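Local coordinates for CcbJ (Streptomyces caelestis, PDB 4HGZ), which probably transfers a methyl group from S-adenosyl-L-methionine to a nitrogen atom of its substrate, at residues P47-E52 / T73-F78; L144-Q149 / R227-Y232; E246-H251 / V269-A274. One frame throughout, in Å; residues are numbered along the deposited sequence.

Followed from the N terminus, the three contacts come one after another along the chain, and none nests within or crosses another. Interaction 1 closes a short loop of 20 residues, bringing the start of helix 50-61 against the turn after strand 66-69. Interaction 2 spans 77 residues, most of them in strands: it ties the start of helix 146-159, in the Rossmann-like domain, to the end of the antiparallel sheet 181-229. Interaction 3 closes 17 residues and pairs the last two strands of the seven-stranded sheet. Interactions 1 and 2 lie on opposite sides of the chain's centre, their own centres about 23 Å apart, and no contact touches another.

Interaction 1 of 3, residues P47-E52 / T73-F78; sequences PPDGRE and TGRVAF
Arg75 sits in the glycine-rich turn that follows strand 66-69, the cofactor-binding loop of Rossmann-like methyltransferases, and from there it reaches over to Pro47 and Asp49 in front of helix 50-61. The same arginine binds S-adenosyl-L-homocysteine when that ligand is present, although none is bound to this chain. Its side chain leaves the backbone extended, with CG anti to the N (chi1 -179°), then bends at chi3, and this brings the guanidinium beside the residues just before helix 50-61. There Arg75 NH1 donates to Asp49 OD1 at 2.9 Å in a salt bridge. The carboxylate and guanidinium planes are nearly coplanar, 17° apart, and NH1 approaches OD1 almost in line with the C-O bond. The hydrogen bond is moderately bent, with an N-H...O angle of 144°. Asp49 holds the N-cap position of helix 50-61, yet its side chain makes no capping bond; OD1 is turned to the arginine instead. The guanidinium is sandwiched between aliphatic groups: Pro47 CG lies over one face, 3.7 Å from Arg75 CZ, and Val76 CG2 covers the opposite face, both offset toward the rim. With carbon on both faces, the polar contact with Asp49 is made at the edge. The backbones come closest at Gly50, whose CA is 4.7 Å from that of Val76, and this buried glycine brings no side chain into the gap. Within the turn, Phe78 N bonds to Gly74 O at 3.0 Å. Around this contact, Arg51 forms a salt bridge with Asp82 at the far end of helix 77-82, and Asp49 OD2 has a weak hydrogen bond from Gln169 in strand 164-171. Phe78 packs on helix 94-106, and Val76 rests on Glu68 of strand 66-69.

Interaction 2 of 3, residues L144-Q149 / R227-Y232; sequences LGQDEQ and RLRYAY. With EDO (1,2-ethanediol), chain M.
Gln149 and Arg229 exchange hydrogen bonds in both directions. The glutamine amide gives NE2 to Arg229 O at 2.8 Å, in a fairly straight bond (157° at the hydrogen) with the acceptor lying in the amide plane. In return, Gln149 OE1 accepts from Arg229 NH2 at 3.2 Å and, weakly, from Arg229 NE. One carbonyl oxygen therefore faces two donors on the same edge of the guanidinium, although the amide and guanidinium planes are 64° apart. Engaging both ends of the amide should fix its rotation. The charge partner of the arginine lies outside the two segments: Glu235 OE2 forms a salt bridge with Arg229 NH2 and also accepts from Gln146 NE2. Van der Waals packing completes the setting of the arginine. Its chain bends at chi2 and chi3, which folds the guanidinium back over the start of the helix. Gln146 CB lies over one face, 3.8 Å from Arg229 CZ, and Gly145 CA is 3.8 Å from Arg229 CD. Further back along the strand the contact is apolar and more exposed: Leu144 CD1 meets Arg227 CD at 3.9 Å, the two side chains crossing at about a right angle, while Leu144 CD2 lies over the strand backbone. A 1,2-ethanediol, probably from the crystallisation liquor, sits by the helix start, where Asp147 N reaches its O1 in a weak bond of 3.4 Å. Gln146 NE2 also bonds to Ala234 O of a second subunit, and Tyr232 stacks on Tyr232 of that subunit. This is a domain junction: the N terminus of a Rossmann-like helix, 146-159, is clasped to the end of strand 221-229 of the antiparallel sheet, beside the subunit interface.

Interaction 3 of 3, residues E246-H251 / V269-A274; sequences ELVERH and VYRAAA
Val269 and its neighbours Val248 and Glu249 form a classic beta bulge, the tightly packed part of this antiparallel pairing. Val269 O takes Val248 N at 2.8 Å in a nearly straight bond (170°) and Glu249 N in a longer, weak one, while Val269 N donates to Glu249 O at 2.9 Å. The extra residue shifts the register by one. Side chains close over it: Val248 CG2 meets Val269 CG1 at 3.6 Å, and the CG of Glu249 runs beside Val269 CG2, both side chains pointing the same way. Beyond, His251 NE2 bonds to Glu249 OE1, in the ring plane but from above the carboxylate plane. Leu247 and Tyr270 share the other face of the sheet. Leu247 swings CG round to the side away from the backbone N (chi1 -176°), and this carries CD1 over the face of the Tyr270 ring, 4.1 Å from the centroid, in a CH-pi contact. Helix 233-242 packs against this tyrosine, and its Asp237 accepts a hydrogen bond from Tyr270 OH and pairs with Arg250.

Toward the C terminus of the chain the contact opens to solvent. Glu246 and Arg271 still make two backbone bonds, but their side chains lie on the solvent side, joined by a salt bridge of 3.1 Å between Glu246 OE2 and Arg271 NH2. Beyond them Ala273 and Ala274 only brush the glutamate, and Ala274 is poorly ordered. Backbone bonds thus run through both parts, and the difference lies in the side chains: apolar packing and a CH-pi contact at Val269 and Tyr270, against a charge pair whose strength solvent probably reduces.

Interaction 1 of 3, residues P47-E52 / T73-F78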
# COMPACT_ATOMS: atom_id res chain seq x y z
N PRO C 47 -4.84 -26.38 8.76
CA PRO C 47 -4.42 -25.68 9.98
C PRO C 47 -4.01 -26.68 11.06
O PRO C 47 -4.72 -27.65 11.31
CB PRO C 47 -5.67 -24.90 10.39
CG PRO C 47 -6.81 -25.62 9.73
CD PRO C 47 -6.26 -26.18 8.45
N PRO C 48 -2.85 -26.43 11.70
CA PRO C 48 -2.23 -27.39 12.61
C PRO C 48 -2.96 -27.49 13.95
O PRO C 48 -2.35 -27.81 14.96
CB PRO C 48 -0.83 -26.82 12.82
CG PRO C 48 -0.99 -25.36 12.63
CD PRO C 48 -2.08 -25.18 11.60
N ASP C 49 -4.26 -27.22 13.94
CA ASP C 49 -5.00 -27.17 15.19
C ASP C 49 -6.02 -28.30 15.36
O ASP C 49 -6.99 -28.15 16.13
CB ASP C 49 -5.65 -25.80 15.38
CG ASP C 49 -6.76 -25.54 14.38
OD1 ASP C 49 -6.98 -26.39 13.50
OD2 ASP C 49 -7.41 -24.47 14.49
N GLY C 50 -5.81 -29.41 14.67
CA GLY C 50 -6.69 -30.56 14.83
C GLY C 50 -6.91 -30.81 16.32
O GLY C 50 -8.05 -30.80 16.81
N ARG C 51 -5.81 -31.01 17.04
CA ARG C 51 -5.88 -31.25 18.48
C ARG C 51 -6.75 -30.23 19.21
O ARG C 51 -7.59 -30.59 20.02
CB ARG C 51 -4.49 -31.24 19.08
CG ARG C 51 -3.68 -32.47 18.79
CD ARG C 51 -4.39 -33.67 19.35
NE ARG C 51 -3.69 -34.89 18.96
CZ ARG C 51 -4.22 -36.11 19.02
NH1 ARG C 51 -5.46 -36.29 19.46
NH2 ARG C 51 -3.49 -37.15 18.64
N GLU C 52 -6.52 -28.95 18.94
CA GLU C 52 -7.21 -27.92 19.70
C GLU C 52 -8.70 -27.89 19.38
O GLU C 52 -9.53 -27.72 20.28
CB GLU C 52 -6.57 -26.54 19.49
CG GLU C 52 -5.16 -26.42 20.11
CD GLU C 52 -4.16 -27.35 19.44
OE1 GLU C 52 -4.46 -27.83 18.33
OE2 GLU C 52 -3.09 -27.59 20.04
N THR C 73 -10.29 -36.08 5.77
CA THR C 73 -9.62 -37.33 6.10
C THR C 73 -9.50 -37.54 7.61
O THR C 73 -8.74 -38.40 8.06
CB THR C 73 -8.22 -37.43 5.48
OG1 THR C 73 -7.40 -36.37 5.98
CG2 THR C 73 -8.28 -37.36 3.96
N GLY C 74 -10.24 -36.76 8.38
CA GLY C 74 -10.32 -36.96 9.83
C GLY C 74 -9.39 -36.12 10.67
O GLY C 74 -9.06 -36.48 11.80
N ARG C 75 -8.97 -34.98 10.11
CA ARG C 75 -8.02 -34.11 10.79
C ARG C 75 -8.47 -33.77 12.21
O ARG C 75 -7.67 -33.76 13.14
CB ARG C 75 -7.81 -32.83 10.00
CG ARG C 75 -6.83 -31.90 10.62
CD ARG C 75 -6.67 -30.62 9.81
NE ARG C 75 -7.89 -29.82 9.75
CZ ARG C 75 -8.23 -28.90 10.64
NH1 ARG C 75 -7.43 -28.65 11.68
NH2 ARG C 75 -9.35 -28.21 10.49
N VAL C 76 -9.76 -33.50 12.37
CA VAL C 76 -10.34 -33.23 13.68
C VAL C 76 -10.99 -34.47 14.30
O VAL C 76 -11.01 -34.64 15.51
CB VAL C 76 -11.39 -32.11 13.59
CG1 VAL C 76 -11.82 -31.66 14.98
CG2 VAL C 76 -10.84 -30.92 12.79
N ALA C 77 -11.51 -35.35 13.45
CA ALA C 77 -12.27 -36.52 13.91
C ALA C 77 -11.43 -37.51 14.72
O ALA C 77 -11.87 -38.01 15.75
CB ALA C 77 -12.96 -37.23 12.73
N PHE C 78 -10.22 -37.79 14.26
CA PHE C 78 -9.39 -38.74 14.99
C PHE C 78 -8.90 -38.22 16.35
O PHE C 78 -8.94 -38.94 17.35
CB PHE C 78 -8.24 -39.24 14.12
CG PHE C 78 -8.70 -40.11 12.99
CD1 PHE C 78 -9.31 -41.32 13.25
CD2 PHE C 78 -8.56 -39.70 11.68
CE1 PHE C 78 -9.75 -42.12 12.21
CE2 PHE C 78 -9.00 -40.49 10.65
CZ PHE C 78 -9.59 -41.70 10.91

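Interaction 2 of 3, residues L144-Q149 / R227-Y232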
# COMPACT_ATOMS: atom_id res chain seq x y z
N LEU C 144 -21.87 -21.94 -1.80
CA LEU C 144 -21.61 -20.73 -2.55
C LEU C 144 -22.74 -19.70 -2.57
O LEU C 144 -22.98 -19.05 -3.57
CB LEU C 144 -21.15 -21.06 -3.97
CG LEU C 144 -19.89 -21.92 -3.98
CD1 LEU C 144 -19.35 -22.13 -5.40
CD2 LEU C 144 -18.84 -21.27 -3.10
N GLY C 145 -23.41 -19.52 -1.44
CA GLY C 145 -24.37 -18.44 -1.31
C GLY C 145 -24.94 -18.31 0.08
O GLY C 145 -24.97 -19.27 0.86
N GLN C 146 -25.42 -17.12 0.39
CA GLN C 146 -26.00 -16.84 1.70
C GLN C 146 -27.19 -17.76 2.03
O GLN C 146 -27.33 -18.21 3.16
CB GLN C 146 -26.42 -15.38 1.78
CG GLN C 146 -26.82 -14.92 3.16
CD GLN C 146 -27.30 -13.50 3.15
OE1 GLN C 146 -28.39 -13.20 2.65
NE2 GLN C 146 -26.49 -12.60 3.68
N ASP C 147 -28.06 -18.01 1.05
CA ASP C 147 -29.25 -18.82 1.32
C ASP C 147 -28.87 -20.26 1.65
O ASP C 147 -29.41 -20.85 2.59
CB ASP C 147 -30.23 -18.80 0.15
CG ASP C 147 -30.82 -17.42 -0.11
OD1 ASP C 147 -30.49 -16.46 0.64
OD2 ASP C 147 -31.62 -17.29 -1.07
N GLU C 148 -27.94 -20.82 0.88
CA GLU C 148 -27.47 -22.17 1.13
C GLU C 148 -26.88 -22.26 2.53
O GLU C 148 -27.07 -23.25 3.23
CB GLU C 148 -26.44 -22.63 0.09
CG GLU C 148 -26.99 -22.85 -1.32
CD GLU C 148 -26.89 -21.59 -2.19
OE1 GLU C 148 -27.31 -20.48 -1.74
OE2 GLU C 148 -26.40 -21.70 -3.33
N GLN C 149 -26.18 -21.20 2.95
CA GLN C 149 -25.52 -21.20 4.25
C GLN C 149 -26.53 -21.13 5.39
O GLN C 149 -26.46 -21.90 6.35
CB GLN C 149 -24.47 -20.09 4.35
CG GLN C 149 -23.27 -20.36 3.44
CD GLN C 149 -22.33 -19.18 3.30
OE1 GLN C 149 -22.63 -18.05 3.73
NE2 GLN C 149 -21.19 -19.42 2.69
N ARG C 227 -13.32 -22.59 -3.97
CA ARG C 227 -14.19 -21.44 -4.01
C ARG C 227 -14.84 -21.28 -2.66
O ARG C 227 -15.29 -22.26 -2.08
CB ARG C 227 -15.30 -21.62 -5.05
CG ARG C 227 -14.83 -21.72 -6.49
CD ARG C 227 -16.01 -21.78 -7.46
NE ARG C 227 -15.57 -21.75 -8.86
CZ ARG C 227 -15.60 -20.66 -9.63
NH1 ARG C 227 -16.05 -19.51 -9.16
NH2 ARG C 227 -15.17 -20.73 -10.88
N LEU C 228 -14.89 -20.05 -2.16
CA LEU C 228 -15.59 -19.76 -0.91
C LEU C 228 -16.59 -18.63 -1.15
O LEU C 228 -16.38 -17.79 -2.01
CB LEU C 228 -14.60 -19.31 0.17
CG LEU C 228 -13.43 -20.24 0.49
CD1 LEU C 228 -12.43 -19.53 1.36
CD2 LEU C 228 -13.91 -21.53 1.15
N ARG C 229 -17.67 -18.63 -0.39
CA ARG C 229 -18.41 -17.40 -0.19
C ARG C 229 -18.35 -17.11 1.28
O ARG C 229 -18.87 -17.90 2.07
CB ARG C 229 -19.89 -17.46 -0.63
CG ARG C 229 -20.43 -16.03 -0.73
CD ARG C 229 -21.86 -15.83 -0.29
NE ARG C 229 -22.09 -15.83 1.15
CZ ARG C 229 -22.65 -14.84 1.83
NH1 ARG C 229 -23.03 -13.72 1.21
NH2 ARG C 229 -22.84 -14.96 3.13
N TYR C 230 -17.72 -16.00 1.66
CA TYR C 230 -17.57 -15.71 3.08
C TYR C 230 -18.68 -14.81 3.58
O TYR C 230 -19.40 -14.19 2.80
CB TYR C 230 -16.20 -15.10 3.38
CG TYR C 230 -15.90 -13.85 2.61
CD1 TYR C 230 -16.39 -12.61 3.02
CD2 TYR C 230 -15.12 -13.89 1.46
CE1 TYR C 230 -16.11 -11.46 2.30
CE2 TYR C 230 -14.84 -12.74 0.74
CZ TYR C 230 -15.34 -11.53 1.17
OH TYR C 230 -15.06 -10.40 0.46
N ALA C 231 -18.83 -14.74 4.90
CA ALA C 231 -19.76 -13.81 5.49
C ALA C 231 -19.03 -12.96 6.51
O ALA C 231 -18.06 -13.40 7.12
CB ALA C 231 -20.89 -14.54 6.15
N TYR C 232 -19.49 -11.73 6.70
CA TYR C 232 -18.97 -10.94 7.78
C TYR C 232 -19.66 -11.38 9.06
O TYR C 232 -20.82 -11.80 9.03
CB TYR C 232 -19.24 -9.48 7.51
CG TYR C 232 -18.33 -8.88 6.48
CD1 TYR C 232 -17.13 -8.28 6.84
CD2 TYR C 232 -18.68 -8.88 5.14
CE1 TYR C 232 -16.31 -7.71 5.90
CE2 TYR C 232 -17.87 -8.30 4.20
CZ TYR C 232 -16.69 -7.72 4.59
OH TYR C 232 -15.89 -7.16 3.65
C1 EDO M . -27.29 -15.03 -2.01
O1 EDO M . -28.13 -16.19 -1.86
C2 EDO M . -25.87 -15.48 -2.32
O2 EDO M . -24.99 -14.35 -2.18

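Interaction 3 of 3, residues E246-H251 / V269-A274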
# COMPACT_ATOMS: atom_id res chain seq x y z
N GLU C 246 -28.72 -18.56 18.01
CA GLU C 246 -28.21 -17.33 18.65
C GLU C 246 -26.77 -17.51 19.13
O GLU C 246 -26.41 -18.55 19.69
CB GLU C 246 -29.12 -16.85 19.79
CG GLU C 246 -28.98 -17.65 21.09
CD GLU C 246 -30.07 -17.35 22.11
OE1 GLU C 246 -30.84 -16.38 21.90
OE2 GLU C 246 -30.16 -18.07 23.13
N LEU C 247 -25.95 -16.49 18.90
CA LEU C 247 -24.53 -16.53 19.25
C LEU C 247 -24.33 -16.58 20.76
O LEU C 247 -24.93 -15.78 21.49
CB LEU C 247 -23.83 -15.29 18.71
CG LEU C 247 -22.32 -15.17 18.89
CD1 LEU C 247 -21.61 -16.22 18.04
CD2 LEU C 247 -21.88 -13.77 18.51
N VAL C 248 -23.50 -17.51 21.23
CA VAL C 248 -23.18 -17.55 22.65
C VAL C 248 -21.73 -17.18 22.93
O VAL C 248 -21.42 -16.71 24.02
CB VAL C 248 -23.51 -18.90 23.31
CG1 VAL C 248 -25.01 -19.07 23.37
CG2 VAL C 248 -22.88 -20.05 22.54
N GLU C 249 -20.84 -17.38 21.97
CA GLU C 249 -19.46 -16.94 22.15
C GLU C 249 -18.66 -16.92 20.86
O GLU C 249 -18.94 -17.69 19.94
CB GLU C 249 -18.75 -17.79 23.21
CG GLU C 249 -18.75 -19.28 22.92
CD GLU C 249 -18.29 -20.11 24.11
OE1 GLU C 249 -17.25 -20.80 23.99
OE2 GLU C 249 -18.97 -20.09 25.15
N ARG C 250 -17.68 -16.03 20.80
CA ARG C 250 -16.80 -15.94 19.66
C ARG C 250 -15.36 -15.77 20.11
O ARG C 250 -15.06 -14.92 20.95
CB ARG C 250 -17.18 -14.76 18.76
CG ARG C 250 -16.93 -15.07 17.31
CD ARG C 250 -16.92 -13.86 16.43
NE ARG C 250 -18.19 -13.15 16.44
CZ ARG C 250 -19.28 -13.56 15.80
NH1 ARG C 250 -19.27 -14.68 15.10
NH2 ARG C 250 -20.39 -12.84 15.87
N HIS C 251 -14.47 -16.58 19.54
CA HIS C 251 -13.05 -16.46 19.81
C HIS C 251 -12.29 -16.30 18.49
O HIS C 251 -12.88 -16.37 17.41
CB HIS C 251 -12.53 -17.71 20.53
CG HIS C 251 -13.45 -18.22 21.59
ND1 HIS C 251 -13.34 -17.86 22.91
CD2 HIS C 251 -14.49 -19.08 21.52
CE1 HIS C 251 -14.27 -18.46 23.62
NE2 HIS C 251 -14.99 -19.21 22.80
N VAL C 269 -19.77 -20.04 18.42
CA VAL C 269 -20.59 -21.06 19.03
C VAL C 269 -22.02 -20.55 19.15
O VAL C 269 -22.27 -19.49 19.76
CB VAL C 269 -20.08 -21.40 20.43
CG1 VAL C 269 -20.86 -22.57 21.00
CG2 VAL C 269 -18.61 -21.69 20.39
N TYR C 270 -22.96 -21.31 18.59
CA TYR C 270 -24.37 -20.93 18.56
C TYR C 270 -25.24 -21.95 19.29
O TYR C 270 -24.91 -23.15 19.34
CB TYR C 270 -24.86 -20.84 17.11
CG TYR C 270 -24.15 -19.81 16.27
CD1 TYR C 270 -24.60 -18.49 16.24
CD2 TYR C 270 -23.04 -20.14 15.51
CE1 TYR C 270 -23.96 -17.55 15.46
CE2 TYR C 270 -22.40 -19.20 14.74
CZ TYR C 270 -22.86 -17.91 14.72
OH TYR C 270 -22.21 -16.96 13.95
N ARG C 271 -26.35 -21.47 19.85
CA ARG C 271 -27.36 -22.31 20.48
C ARG C 271 -28.67 -22.15 19.74
O ARG C 271 -28.84 -21.21 18.96
CB ARG C 271 -27.61 -21.88 21.93
CG ARG C 271 -26.63 -22.37 22.95
CD ARG C 271 -27.09 -21.99 24.35
NE ARG C 271 -27.43 -20.57 24.43
CZ ARG C 271 -28.00 -19.99 25.48
NH1 ARG C 271 -28.33 -20.71 26.54
NH2 ARG C 271 -28.26 -18.69 25.46
N ALA C 272 -29.60 -23.05 20.00
CA ALA C 272 -30.96 -22.92 19.51
C ALA C 272 -31.58 -21.75 20.25
O ALA C 272 -31.30 -21.55 21.42
CB ALA C 272 -31.73 -24.18 19.78
N ALA C 273 -32.42 -20.97 19.57
CA ALA C 273 -33.00 -19.78 20.19
C ALA C 273 -34.19 -20.12 21.09
O ALA C 273 -35.14 -20.77 20.66
CB ALA C 273 -33.40 -18.77 19.13
N ALA C 274 -34.12 -19.66 22.33
CA ALA C 274 -35.20 -19.87 23.30
C ALA C 274 -36.54 -20.21 22.65
O ALA C 274 -36.96 -19.58 21.68
CB ALA C 274 -35.33 -18.65 24.22